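PDB 5IM3: ribonucleoside-diphosphate reductase, which probably catalyses the reduction of ribonucleoside diphosphates to deoxyribonucleotides for DNA synthesis and binds dATP, an allosteric effector. Local coordinates for residues D305-H310 and T359-G364; I487-M492 and M894-G899; Y516-E521 and I732-A737. One frame throughout, in Å; residues are numbered along the deposited sequence.

Contact 1: D305-H310 and T359-G364; sequences DRYFIH and TLFNAG
Tyr-307 and Phe-361 bring their CA atoms within 5.7 Å of each other where the last turns of helices 297-307 and 357-362 meet. Both segments then leave their helices, the second at Ala-363, whose N still bonds to Thr-359 O. The side-chain contact is an offset edge-to-face aromatic pair: the edge of Phe-361 is turned toward the face of Tyr-307, with ring planes at 72° and Phe-361 CD2 lying 4.0 Å from Tyr-307 CD1. Phe-361 has CG anti to its backbone N (chi1 -167°), and this turns the ring edge-on toward the end of the other helix, where Phe-361 CE2 comes 3.0 Å from Arg-306 O. The carbonyl thus meets the weakly positive rim of the ring, in its plane. The CB of Leu-360 is directed toward the other segment and lies 4.0 Å from Tyr-307 CE1. Tyrosine suits this buried place because its ring can pack while its OH bonds to Thr-357 OG1, just ahead of the second segment. Beyond the pair, Tyr-307 and Leu-360 both lean on helix 773-779. The arrangement is a helix-end packing within the all-alpha domain of the reductase large chain, continued onto a helix of the barrel domain.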
ATOM      1  N   ASP A 305      16.374  10.917  45.890  1.00 62.73           N
ATOM      2  CA  ASP A 305      15.553  11.865  45.145  1.00 63.44           C
ATOM      3  C   ASP A 305      14.118  11.884  45.652  1.00 62.33           C
ATOM      4  O   ASP A 305      13.503  12.953  45.738  1.00 62.20           O
ATOM      5  CB  ASP A 305      15.583  11.534  43.652  1.00 65.10           C
ATOM      6  CG  ASP A 305      16.941  11.784  43.023  1.00 67.83           C
ATOM      7  OD1 ASP A 305      17.778  12.467  43.650  1.00 67.75           O
ATOM      8  OD2 ASP A 305      17.166  11.303  41.891  1.00 70.27           O
ATOM      9  N   ARG A 306      13.567  10.722  46.005  1.00 68.22           N
ATOM     10  CA  ARG A 306      12.127  10.606  46.209  1.00 69.46           C
ATOM     11  C   ARG A 306      11.699   9.975  47.526  1.00 68.08           C
ATOM     12  O   ARG A 306      10.544  10.179  47.918  1.00 68.21           O
ATOM     13  CB  ARG A 306      11.493   9.806  45.060  1.00 71.67           C
ATOM     14  CG  ARG A 306      11.559  10.523  43.716  1.00 75.36           C
ATOM     15  CD  ARG A 306      10.849   9.752  42.612  1.00 78.36           C
ATOM     16  NE  ARG A 306      11.501   8.480  42.309  1.00 81.09           N
ATOM     17  CZ  ARG A 306      11.232   7.735  41.240  1.00 82.96           C
ATOM     18  NH1 ARG A 306      10.324   8.133  40.355  1.00 83.89           N
ATOM     19  NH2 ARG A 306      11.875   6.590  41.049  1.00 82.91           N
ATOM     20  N   TYR A 307      12.559   9.235  48.225  1.00 60.90           N
ATOM     21  CA  TYR A 307      12.121   8.498  49.406  1.00 59.62           C
ATOM     22  C   TYR A 307      12.662   9.033  50.724  1.00 60.29           C
ATOM     23  O   TYR A 307      11.966   8.938  51.738  1.00 58.23           O
ATOM     24  CB  TYR A 307      12.497   7.018  49.271  1.00 61.10           C
ATOM     25  CG  TYR A 307      11.613   6.280  48.289  1.00 59.58           C
ATOM     26  CD1 TYR A 307      10.464   5.628  48.716  1.00 60.60           C
ATOM     27  CD2 TYR A 307      11.915   6.255  46.933  1.00 60.37           C
ATOM     28  CE1 TYR A 307       9.646   4.961  47.823  1.00 59.17           C
ATOM     29  CE2 TYR A 307      11.101   5.590  46.031  1.00 59.27           C
ATOM     30  CZ  TYR A 307       9.969   4.947  46.483  1.00 59.88           C
ATOM     31  OH  TYR A 307       9.150   4.282  45.600  1.00 61.42           O
ATOM     32  N   PHE A 308      13.868   9.595  50.752  1.00 58.15           N
ATOM     33  CA  PHE A 308      14.415  10.101  52.006  1.00 55.74           C
ATOM     34  C   PHE A 308      13.633  11.316  52.488  1.00 56.19           C
ATOM     35  O   PHE A 308      13.298  12.212  51.707  1.00 56.45           O
ATOM     36  CB  PHE A 308      15.893  10.470  51.839  1.00 56.51           C
ATOM     37  CG  PHE A 308      16.813   9.285  51.679  1.00 53.94           C
ATOM     38  CD1 PHE A 308      16.398   8.004  52.011  1.00 52.87           C
ATOM     39  CD2 PHE A 308      18.104   9.460  51.205  1.00 54.41           C
ATOM     40  CE1 PHE A 308      17.244   6.928  51.867  1.00 53.51           C
ATOM     41  CE2 PHE A 308      18.958   8.383  51.058  1.00 55.58           C
ATOM     42  CZ  PHE A 308      18.528   7.116  51.389  1.00 55.14           C
ATOM     43  N   ILE A 309      13.344  11.342  53.792  1.00 57.94           N
ATOM     44  CA  ILE A 309      12.632  12.467  54.384  1.00 59.69           C
ATOM     45  C   ILE A 309      13.510  13.711  54.329  1.00 60.27           C
ATOM     46  O   ILE A 309      14.739  13.644  54.458  1.00 60.88           O
ATOM     47  CB  ILE A 309      12.212  12.143  55.830  1.00 62.23           C
ATOM     48  CG1 ILE A 309      11.260  10.939  55.865  1.00 60.70           C
ATOM     49  CG2 ILE A 309      11.559  13.357  56.491  1.00 62.13           C
ATOM     50  CD1 ILE A 309       9.946  11.167  55.183  1.00 60.75           C
ATOM     51  N   HIS A 310      12.871  14.866  54.153  1.00 58.04           N
ATOM     52  CA  HIS A 310      13.585  16.110  53.914  1.00 61.93           C
ATOM     53  C   HIS A 310      12.777  17.282  54.451  1.00 64.21           C
ATOM     54  O   HIS A 310      11.573  17.175  54.692  1.00 63.29           O
ATOM     55  CB  HIS A 310      13.853  16.306  52.419  1.00 62.98           C
ATOM     56  CG  HIS A 310      12.628  16.163  51.572  1.00 63.15           C
ATOM     57  ND1 HIS A 310      11.789  17.219  51.287  1.00 63.61           N
ATOM     58  CD2 HIS A 310      12.086  15.079  50.967  1.00 61.16           C
ATOM     59  CE1 HIS A 310      10.791  16.795  50.533  1.00 63.12           C
ATOM     60  NE2 HIS A 310      10.947  15.500  50.325  1.00 61.46           N
ATOM     61  N   THR A 359       4.725   1.385  51.145  1.00 42.14           N
ATOM     62  CA  THR A 359       5.239   1.091  52.477  1.00 44.46           C
ATOM     63  C   THR A 359       6.545   1.835  52.720  1.00 44.66           C
ATOM     64  O   THR A 359       6.697   2.531  53.729  1.00 44.90           O
ATOM     65  CB  THR A 359       5.435  -0.417  52.656  1.00 44.78           C
ATOM     66  OG1 THR A 359       4.162  -1.070  52.648  1.00 43.02           O
ATOM     67  CG2 THR A 359       6.135  -0.722  53.975  1.00 43.35           C
ATOM     68  N   LEU A 360       7.492   1.716  51.788  1.00 45.56           N
ATOM     69  CA  LEU A 360       8.764   2.419  51.924  1.00 47.30           C
ATOM     70  C   LEU A 360       8.563   3.911  52.139  1.00 50.46           C
ATOM     71  O   LEU A 360       9.290   4.538  52.919  1.00 47.91           O
ATOM     72  CB  LEU A 360       9.624   2.179  50.683  1.00 48.57           C
ATOM     73  CG  LEU A 360      10.180   0.766  50.512  1.00 49.13           C
ATOM     74  CD1 LEU A 360      10.957   0.690  49.218  1.00 47.92           C
ATOM     75  CD2 LEU A 360      11.057   0.379  51.703  1.00 49.42           C
ATOM     76  N   PHE A 361       7.576   4.498  51.462  1.00 49.20           N
ATOM     77  CA  PHE A 361       7.416   5.945  51.500  1.00 51.69           C
ATOM     78  C   PHE A 361       6.704   6.419  52.763  1.00 51.44           C
ATOM     79  O   PHE A 361       7.031   7.490  53.288  1.00 49.15           O
ATOM     80  CB  PHE A 361       6.651   6.415  50.262  1.00 54.77           C
ATOM     81  CG  PHE A 361       6.710   7.898  50.047  1.00 58.84           C
ATOM     82  CD1 PHE A 361       5.719   8.726  50.547  1.00 61.96           C
ATOM     83  CD2 PHE A 361       7.762   8.468  49.350  1.00 60.58           C
ATOM     84  CE1 PHE A 361       5.772  10.095  50.354  1.00 64.31           C
ATOM     85  CE2 PHE A 361       7.821   9.837  49.156  1.00 62.96           C
ATOM     86  CZ  PHE A 361       6.825  10.651  49.657  1.00 64.42           C
ATOM     87  N   ASN A 362       5.745   5.644  53.273  1.00 47.48           N
ATOM     88  CA  ASN A 362       4.852   6.130  54.312  1.00 46.38           C
ATOM     89  C   ASN A 362       5.021   5.457  55.664  1.00 42.21           C
ATOM     90  O   ASN A 362       4.572   6.022  56.663  1.00 42.83           O
ATOM     91  CB  ASN A 362       3.394   5.969  53.868  1.00 43.94           C
ATOM     92  CG  ASN A 362       3.061   6.844  52.686  1.00 46.66           C
ATOM     93  OD1 ASN A 362       3.497   7.992  52.608  1.00 46.99           O
ATOM     94  ND2 ASN A 362       2.299   6.303  51.749  1.00 45.72           N
ATOM     95  N   ALA A 363       5.637   4.280  55.730  1.00 44.00           N
ATOM     96  CA  ALA A 363       5.810   3.623  57.019  1.00 47.70           C
ATOM     97  C   ALA A 363       6.578   4.540  57.960  1.00 47.53           C
ATOM     98  O   ALA A 363       7.566   5.162  57.566  1.00 49.95           O
ATOM     99  CB  ALA A 363       6.539   2.293  56.847  1.00 47.27           C
ATOM    100  N   GLY A 364       6.096   4.650  59.194  1.00 54.88           N
ATOM    101  CA  GLY A 364       6.724   5.495  60.189  1.00 58.12           C
ATOM    102  C   GLY A 364       6.277   6.941  60.177  1.00 59.17           C
ATOM    103  O   GLY A 364       6.817   7.740  60.952  1.00 59.60           O
TER

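Contact 2: I487-M492 and M894-G899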
ATOM      1  N   ILE A 487     -12.324 -12.622  30.583  1.00 44.07           N
ATOM      2  CA  ILE A 487     -12.671 -13.606  29.559  1.00 44.92           C
ATOM      3  C   ILE A 487     -13.103 -14.900  30.242  1.00 46.17           C
ATOM      4  O   ILE A 487     -12.297 -15.496  30.971  1.00 44.68           O
ATOM      5  CB  ILE A 487     -11.497 -13.864  28.605  1.00 43.81           C
ATOM      6  CG1 ILE A 487     -10.974 -12.545  28.032  1.00 42.02           C
ATOM      7  CG2 ILE A 487     -11.939 -14.796  27.474  1.00 42.89           C
ATOM      8  CD1 ILE A 487      -9.668 -12.687  27.276  1.00 42.33           C
ATOM      9  N   PRO A 488     -14.328 -15.377  30.023  1.00 47.24           N
ATOM     10  CA  PRO A 488     -14.697 -16.706  30.523  1.00 47.60           C
ATOM     11  C   PRO A 488     -14.074 -17.809  29.680  1.00 48.84           C
ATOM     12  O   PRO A 488     -13.820 -17.643  28.485  1.00 47.22           O
ATOM     13  CB  PRO A 488     -16.228 -16.724  30.409  1.00 48.96           C
ATOM     14  CG  PRO A 488     -16.637 -15.307  30.114  1.00 47.93           C
ATOM     15  CD  PRO A 488     -15.479 -14.677  29.429  1.00 47.48           C
ATOM     16  N   ASP A 489     -13.839 -18.955  30.325  1.00 49.95           N
ATOM     17  CA  ASP A 489     -13.299 -20.111  29.614  1.00 52.78           C
ATOM     18  C   ASP A 489     -14.161 -20.471  28.412  1.00 52.10           C
ATOM     19  O   ASP A 489     -13.643 -20.882  27.368  1.00 51.24           O
ATOM     20  CB  ASP A 489     -13.193 -21.309  30.561  1.00 55.67           C
ATOM     21  CG  ASP A 489     -11.939 -21.276  31.414  1.00 56.10           C
ATOM     22  OD1 ASP A 489     -11.233 -20.246  31.405  1.00 55.19           O
ATOM     23  OD2 ASP A 489     -11.661 -22.283  32.097  1.00 56.95           O
ATOM     24  N   LEU A 490     -15.482 -20.322  28.541  1.00 51.34           N
ATOM     25  CA  LEU A 490     -16.383 -20.751  27.479  1.00 51.41           C
ATOM     26  C   LEU A 490     -16.106 -19.998  26.185  1.00 49.75           C
ATOM     27  O   LEU A 490     -16.202 -20.572  25.096  1.00 51.85           O
ATOM     28  CB  LEU A 490     -17.835 -20.555  27.913  1.00 51.52           C
ATOM     29  CG  LEU A 490     -18.907 -21.095  26.968  1.00 52.13           C
ATOM     30  CD1 LEU A 490     -18.796 -22.602  26.828  1.00 53.33           C
ATOM     31  CD2 LEU A 490     -20.284 -20.710  27.471  1.00 53.22           C
ATOM     32  N   PHE A 491     -15.759 -18.713  26.280  1.00 49.60           N
ATOM     33  CA  PHE A 491     -15.444 -17.955  25.074  1.00 50.43           C
ATOM     34  C   PHE A 491     -14.243 -18.557  24.357  1.00 51.15           C
ATOM     35  O   PHE A 491     -14.275 -18.771  23.141  1.00 52.37           O
ATOM     36  CB  PHE A 491     -15.185 -16.488  25.411  1.00 47.66           C
ATOM     37  CG  PHE A 491     -14.682 -15.686  24.241  1.00 47.08           C
ATOM     38  CD1 PHE A 491     -15.549 -15.269  23.243  1.00 47.14           C
ATOM     39  CD2 PHE A 491     -13.341 -15.362  24.131  1.00 47.32           C
ATOM     40  CE1 PHE A 491     -15.086 -14.539  22.160  1.00 46.32           C
ATOM     41  CE2 PHE A 491     -12.873 -14.632  23.048  1.00 47.11           C
ATOM     42  CZ  PHE A 491     -13.749 -14.219  22.065  1.00 45.23           C
ATOM     43  N   MET A 492     -13.169 -18.836  25.099  1.00 52.60           N
ATOM     44  CA  MET A 492     -12.003 -19.472  24.497  1.00 56.27           C
ATOM     45  C   MET A 492     -12.358 -20.837  23.921  1.00 59.20           C
ATOM     46  O   MET A 492     -11.849 -21.223  22.863  1.00 60.82           O
ATOM     47  CB  MET A 492     -10.884 -19.603  25.529  1.00 56.22           C
ATOM     48  CG  MET A 492     -10.412 -18.281  26.121  1.00 55.15           C
ATOM     49  SD  MET A 492      -9.778 -17.121  24.896  1.00 54.24           S
ATOM     50  CE  MET A 492      -8.436 -18.073  24.176  1.00 57.67           C
ATOM     51  N   MET A 894      -2.015 -20.205  23.735  1.00 63.04           N
ATOM     52  CA  MET A 894      -1.106 -20.959  24.591  1.00 62.09           C
ATOM     53  C   MET A 894      -1.188 -20.483  26.035  1.00 58.49           C
ATOM     54  O   MET A 894      -1.197 -21.298  26.964  1.00 58.57           O
ATOM     55  CB  MET A 894       0.324 -20.833  24.061  1.00 64.17           C
ATOM     56  CG  MET A 894       1.385 -21.516  24.913  1.00 66.75           C
ATOM     57  SD  MET A 894       3.061 -21.157  24.343  1.00 70.60           S
ATOM     58  CE  MET A 894       4.019 -22.126  25.505  1.00 71.00           C
ATOM     59  N   ALA A 895      -1.239 -19.165  26.241  1.00 51.49           N
ATOM     60  CA  ALA A 895      -1.344 -18.630  27.595  1.00 50.36           C
ATOM     61  C   ALA A 895      -2.566 -19.187  28.313  1.00 49.72           C
ATOM     62  O   ALA A 895      -2.487 -19.577  29.485  1.00 48.17           O
ATOM     63  CB  ALA A 895      -1.404 -17.103  27.551  1.00 48.11           C
ATOM     64  N   TRP A 896      -3.707 -19.228  27.626  1.00 49.76           N
ATOM     65  CA  TRP A 896      -4.912 -19.810  28.206  1.00 51.42           C
ATOM     66  C   TRP A 896      -4.770 -21.320  28.354  1.00 53.40           C
ATOM     67  O   TRP A 896      -5.113 -21.892  29.395  1.00 53.63           O
ATOM     68  CB  TRP A 896      -6.117 -19.457  27.333  1.00 50.90           C
ATOM     69  CG  TRP A 896      -7.416 -20.019  27.812  1.00 48.93           C
ATOM     70  CD1 TRP A 896      -8.120 -19.633  28.916  1.00 47.32           C
ATOM     71  CD2 TRP A 896      -8.177 -21.058  27.191  1.00 52.66           C
ATOM     72  NE1 TRP A 896      -9.272 -20.375  29.024  1.00 49.97           N
ATOM     73  CE2 TRP A 896      -9.330 -21.256  27.976  1.00 51.54           C
ATOM     74  CE3 TRP A 896      -7.996 -21.841  26.048  1.00 52.99           C
ATOM     75  CZ2 TRP A 896     -10.294 -22.207  27.657  1.00 52.11           C
ATOM     76  CZ3 TRP A 896      -8.951 -22.782  25.734  1.00 55.95           C
ATOM     77  CH2 TRP A 896     -10.091 -22.954  26.533  1.00 56.47           C
ATOM     78  N   PHE A 897      -4.257 -21.982  27.318  1.00 58.45           N
ATOM     79  CA  PHE A 897      -4.119 -23.435  27.345  1.00 61.45           C
ATOM     80  C   PHE A 897      -3.210 -23.896  28.481  1.00 61.85           C
ATOM     81  O   PHE A 897      -3.343 -25.030  28.957  1.00 63.38           O
ATOM     82  CB  PHE A 897      -3.586 -23.916  25.991  1.00 61.14           C
ATOM     83  CG  PHE A 897      -3.642 -25.404  25.802  1.00 64.30           C
ATOM     84  CD1 PHE A 897      -4.854 -26.049  25.621  1.00 65.22           C
ATOM     85  CD2 PHE A 897      -2.479 -26.155  25.779  1.00 66.05           C
ATOM     86  CE1 PHE A 897      -4.905 -27.418  25.440  1.00 67.95           C
ATOM     87  CE2 PHE A 897      -2.526 -27.522  25.597  1.00 68.79           C
ATOM     88  CZ  PHE A 897      -3.739 -28.153  25.428  1.00 70.32           C
ATOM     89  N   ARG A 898      -2.295 -23.039  28.935  1.00 63.55           N
ATOM     90  CA  ARG A 898      -1.326 -23.401  29.964  1.00 64.22           C
ATOM     91  C   ARG A 898      -1.748 -22.953  31.358  1.00 62.32           C
ATOM     92  O   ARG A 898      -0.920 -22.938  32.276  1.00 61.45           O
ATOM     93  CB  ARG A 898       0.049 -22.823  29.622  1.00 62.55           C
ATOM     94  CG  ARG A 898       0.682 -23.415  28.378  1.00 64.54           C
ATOM     95  CD  ARG A 898       0.995 -24.890  28.576  1.00 69.65           C
ATOM     96  NE  ARG A 898       1.436 -25.540  27.349  1.00 72.59           N
ATOM     97  CZ  ARG A 898       1.664 -26.843  27.244  1.00 76.12           C
ATOM     98  NH1 ARG A 898       1.503 -27.635  28.296  1.00 77.25           N
ATOM     99  NH2 ARG A 898       2.057 -27.355  26.086  1.00 79.26           N
ATOM    100  N   GLY A 899      -3.013 -22.588  31.538  1.00 55.49           N
ATOM    101  CA  GLY A 899      -3.523 -22.312  32.863  1.00 55.27           C
ATOM    102  C   GLY A 899      -3.122 -20.978  33.446  1.00 52.87           C
ATOM    103  O   GLY A 899      -3.172 -20.813  34.668  1.00 53.90           O
TER
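Trp-896 meets Asp-489 with an edge of its indole and Met-492 with a face. At the edge, Trp-896 NE1 donates to Asp-489 OD1 over 3.1 Å, nearly straight at 173°. The oxygen lies in the indole plane, yet the N-H reaches it from above the carboxylate, 70° out of that plane, and the two flat groups stand almost perpendicular. Over the face, Met-492 CB sits 3.3 Å from the centroid of the six-membered ring of Trp-896 in a tight CH-pi contact. CG of the methionine also lies over the indole. The bends at chi2 and chi3 then put Met-492 SD 4.9 Å from the centroid of the Trp-896 five-membered ring, above its face, as a more distant Met-aromatic contact, and turn CE back toward Trp-896 CB. Such a flexible, polarisable chain fits a broad aromatic surface well. The tryptophan extends from its helix with CG anti to the backbone N (chi1 179°), far enough to reach the first turn of helix 489-496.

Outside this shell stands Arg-735. It forms a salt bridge to Asp-489 OD2, makes a cation-pi contact with the indole, and donates to Trp-896 O, which also accepts Gly-899 N in the Schellman motif ending helix 885-897. Asp-489 N bonds to Asp-567 OD2, and the rings of Phe-496 and Phe-565 adjoin the indole.

Both carboxylate oxygens of the buried Asp-489 are therefore engaged, one by a neutral N-H and one by a guanidinium. With its place at a helix N-terminus as well, this would be expected to favour the ionised acid and to strengthen it as an acceptor for the tryptophan.

Contact 3: Y516-E521 and I732-A737; sequences YGKAFE and IEERGA
Lys-518 lies across Glu-734 at the point where the first turn of helix 517-532 comes up to the last turn of helix 724-735, the two CA atoms 6.8 Å apart. The closer-packed part is at the lysine's base. There the carboxylate of Glu-734, on a chain bent at chi2 (-64°), is set against the helix start, with OE2 3.8 Å from Lys-518 CG and 3.9 Å from Lys-518 N. Gly-517 adjoins it, and its lack of a side chain suits both its positive phi and the neighbouring acid.

Farther out the hold is looser. The lysine chain runs extended and turns at its last torsion (chi4 58°), placing Lys-518 NZ 3.0 Å from Glu-734 O in a weak hydrogen bond, while the salt bridge from Lys-518 NZ to Glu-734 OE1 is long at 3.7 Å. Lys-518 and Glu-733 are both exposed. A lysine suits the end of a helix, where carbonyls carry partial negative charge, and Gly-736, with positive phi, then takes the chain out of the helix.

Around this surface pair, Tyr-516 packs on helix 566-571. Both segments border helix 489-496, whose Lys-493 forms a salt bridge with Glu-521 and a weak hydrogen bond to Arg-735 O.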
ATOM      1  N   TYR A 516     -19.265 -18.895  37.595  1.00 47.45           N
ATOM      2  CA  TYR A 516     -18.011 -19.252  36.942  1.00 48.33           C
ATOM      3  C   TYR A 516     -17.946 -20.765  36.807  1.00 51.11           C
ATOM      4  O   TYR A 516     -18.718 -21.499  37.431  1.00 51.02           O
ATOM      5  CB  TYR A 516     -16.801 -18.716  37.719  1.00 48.16           C
ATOM      6  CG  TYR A 516     -16.741 -19.162  39.165  1.00 48.63           C
ATOM      7  CD1 TYR A 516     -16.137 -20.365  39.518  1.00 50.12           C
ATOM      8  CD2 TYR A 516     -17.279 -18.378  40.177  1.00 47.87           C
ATOM      9  CE1 TYR A 516     -16.075 -20.773  40.839  1.00 51.65           C
ATOM     10  CE2 TYR A 516     -17.224 -18.778  41.500  1.00 48.89           C
ATOM     11  CZ  TYR A 516     -16.620 -19.976  41.826  1.00 51.92           C
ATOM     12  OH  TYR A 516     -16.560 -20.379  43.141  1.00 53.29           O
ATOM     13  N   GLY A 517     -17.010 -21.226  35.975  1.00 55.44           N
ATOM     14  CA  GLY A 517     -16.819 -22.651  35.777  1.00 56.88           C
ATOM     15  C   GLY A 517     -18.008 -23.300  35.088  1.00 58.27           C
ATOM     16  O   GLY A 517     -18.676 -22.703  34.240  1.00 58.34           O
ATOM     17  N   LYS A 518     -18.272 -24.554  35.465  1.00 62.92           N
ATOM     18  CA  LYS A 518     -19.395 -25.287  34.887  1.00 64.40           C
ATOM     19  C   LYS A 518     -20.712 -24.563  35.121  1.00 62.36           C
ATOM     20  O   LYS A 518     -21.573 -24.517  34.233  1.00 63.26           O
ATOM     21  CB  LYS A 518     -19.460 -26.696  35.474  1.00 68.90           C
ATOM     22  CG  LYS A 518     -18.580 -27.714  34.775  1.00 72.42           C
ATOM     23  CD  LYS A 518     -18.941 -29.128  35.198  1.00 76.24           C
ATOM     24  CE  LYS A 518     -18.275 -30.160  34.305  1.00 79.17           C
ATOM     25  NZ  LYS A 518     -16.795 -30.024  34.311  1.00 79.05           N
ATOM     26  N   ALA A 519     -20.895 -24.001  36.317  1.00 53.44           N
ATOM     27  CA  ALA A 519     -22.133 -23.292  36.621  1.00 50.37           C
ATOM     28  C   ALA A 519     -22.389 -22.175  35.617  1.00 48.03           C
ATOM     29  O   ALA A 519     -23.521 -21.992  35.157  1.00 47.01           O
ATOM     30  CB  ALA A 519     -22.082 -22.738  38.044  1.00 50.11           C
ATOM     31  N   PHE A 520     -21.349 -21.418  35.261  1.00 52.88           N
ATOM     32  CA  PHE A 520     -21.525 -20.348  34.285  1.00 53.30           C
ATOM     33  C   PHE A 520     -21.892 -20.904  32.916  1.00 52.35           C
ATOM     34  O   PHE A 520     -22.795 -20.385  32.252  1.00 52.07           O
ATOM     35  CB  PHE A 520     -20.256 -19.502  34.180  1.00 50.89           C
ATOM     36  CG  PHE A 520     -20.250 -18.570  32.998  1.00 50.52           C
ATOM     37  CD1 PHE A 520     -20.798 -17.302  33.096  1.00 52.76           C
ATOM     38  CD2 PHE A 520     -19.707 -18.966  31.784  1.00 50.19           C
ATOM     39  CE1 PHE A 520     -20.799 -16.445  32.007  1.00 49.77           C
ATOM     40  CE2 PHE A 520     -19.709 -18.113  30.697  1.00 50.15           C
ATOM     41  CZ  PHE A 520     -20.255 -16.850  30.812  1.00 48.74           C
ATOM     42  N   GLU A 521     -21.204 -21.961  32.480  1.00 50.41           N
ATOM     43  CA  GLU A 521     -21.391 -22.457  31.121  1.00 54.90           C
ATOM     44  C   GLU A 521     -22.781 -23.045  30.932  1.00 54.96           C
ATOM     45  O   GLU A 521     -23.383 -22.894  29.863  1.00 52.13           O
ATOM     46  CB  GLU A 521     -20.311 -23.489  30.795  1.00 57.34           C
ATOM     47  CG  GLU A 521     -18.899 -22.937  30.924  1.00 58.10           C
ATOM     48  CD  GLU A 521     -17.848 -23.838  30.307  1.00 60.88           C
ATOM     49  OE1 GLU A 521     -18.215 -24.885  29.733  1.00 62.21           O
ATOM     50  OE2 GLU A 521     -16.650 -23.495  30.398  1.00 61.24           O
ATOM     51  N   ILE A 732      -8.087 -28.442  35.794  1.00 62.59           N
ATOM     52  CA  ILE A 732      -8.034 -29.327  34.634  1.00 63.91           C
ATOM     53  C   ILE A 732      -9.289 -30.186  34.565  1.00 68.43           C
ATOM     54  O   ILE A 732      -9.822 -30.443  33.478  1.00 68.17           O
ATOM     55  CB  ILE A 732      -6.758 -30.188  34.679  1.00 63.63           C
ATOM     56  CG1 ILE A 732      -5.512 -29.297  34.696  1.00 60.91           C
ATOM     57  CG2 ILE A 732      -6.700 -31.127  33.480  1.00 63.98           C
ATOM     58  CD1 ILE A 732      -4.244 -30.040  35.044  1.00 62.28           C
ATOM     59  N   GLU A 733      -9.781 -30.650  35.716  1.00 85.65           N
ATOM     60  CA  GLU A 733     -11.016 -31.429  35.731  1.00 90.86           C
ATOM     61  C   GLU A 733     -12.186 -30.599  35.225  1.00 89.05           C
ATOM     62  O   GLU A 733     -12.967 -31.052  34.379  1.00 90.51           O
ATOM     63  CB  GLU A 733     -11.307 -31.938  37.143  1.00 95.05           C
ATOM     64  CG  GLU A 733     -10.388 -33.046  37.620  1.00100.02           C
ATOM     65  CD  GLU A 733     -10.898 -33.714  38.883  1.00103.76           C
ATOM     66  OE1 GLU A 733     -12.037 -33.411  39.299  1.00103.65           O
ATOM     67  OE2 GLU A 733     -10.161 -34.544  39.460  1.00106.04           O
ATOM     68  N   GLU A 734     -12.323 -29.375  35.735  1.00 79.08           N
ATOM     69  CA  GLU A 734     -13.465 -28.539  35.385  1.00 77.96           C
ATOM     70  C   GLU A 734     -13.464 -28.199  33.899  1.00 73.73           C
ATOM     71  O   GLU A 734     -14.419 -28.506  33.176  1.00 74.08           O
ATOM     72  CB  GLU A 734     -13.455 -27.267  36.234  1.00 80.43           C
ATOM     73  CG  GLU A 734     -13.962 -27.459  37.657  1.00 85.71           C
ATOM     74  CD  GLU A 734     -15.425 -27.862  37.708  1.00 90.89           C
ATOM     75  OE1 GLU A 734     -15.712 -29.079  37.676  1.00 93.68           O
ATOM     76  OE2 GLU A 734     -16.289 -26.959  37.768  1.00 92.72           O
ATOM     77  N   ARG A 735     -12.393 -27.560  33.423  1.00 69.68           N
ATOM     78  CA  ARG A 735     -12.357 -27.120  32.031  1.00 66.54           C
ATOM     79  C   ARG A 735     -12.284 -28.306  31.076  1.00 65.51           C
ATOM     80  O   ARG A 735     -12.920 -28.293  30.016  1.00 65.51           O
ATOM     81  CB  ARG A 735     -11.174 -26.182  31.800  1.00 63.19           C
ATOM     82  CG  ARG A 735     -11.157 -25.569  30.408  1.00 62.41           C
ATOM     83  CD  ARG A 735      -9.854 -24.858  30.117  1.00 60.49           C
ATOM     84  NE  ARG A 735      -9.636 -23.710  30.989  1.00 58.56           N
ATOM     85  CZ  ARG A 735      -8.584 -22.901  30.909  1.00 57.75           C
ATOM     86  NH1 ARG A 735      -7.649 -23.110  29.993  1.00 58.46           N
ATOM     87  NH2 ARG A 735      -8.466 -21.876  31.743  1.00 56.02           N
ATOM     88  N   GLY A 736     -11.513 -29.321  31.422  1.00 61.70           N
ATOM     89  CA  GLY A 736     -11.339 -30.484  30.567  1.00 64.40           C
ATOM     90  C   GLY A 736      -9.966 -30.476  29.918  1.00 64.83           C
ATOM     91  O   GLY A 736      -9.464 -29.430  29.486  1.00 61.97           O
ATOM     92  N   ALA A 737      -9.351 -31.659  29.839  1.00 71.27           N
ATOM     93  CA  ALA A 737      -8.005 -31.765  29.287  1.00 71.91           C
ATOM     94  C   ALA A 737      -7.945 -31.335  27.828  1.00 71.90           C
ATOM     95  O   ALA A 737      -6.857 -31.025  27.329  1.00 72.06           O
ATOM     96  CB  ALA A 737      -7.491 -33.197  29.430  1.00 74.29           C
TER

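How the contacts relate
Contact 1 closes before the others open and lies in the all-alpha domain, its centre about 41 Å from that of contact 2 and 46 Å from that of contact 3. The other two belong to the barrel domain, with centres about 11 Å apart. Contact 3 is nested in sequence inside the long loop that contact 2 closes. They form one continuous patch: Arg-735 reaches from helix 724-735 into contact 2, and the Asp-567 carboxylate also takes Gly-517 N and so serves both contacts. Helices far apart in sequence are thus joined beside strand 482-487 of the barrel sheet, from buried indole to solvent-facing lysine.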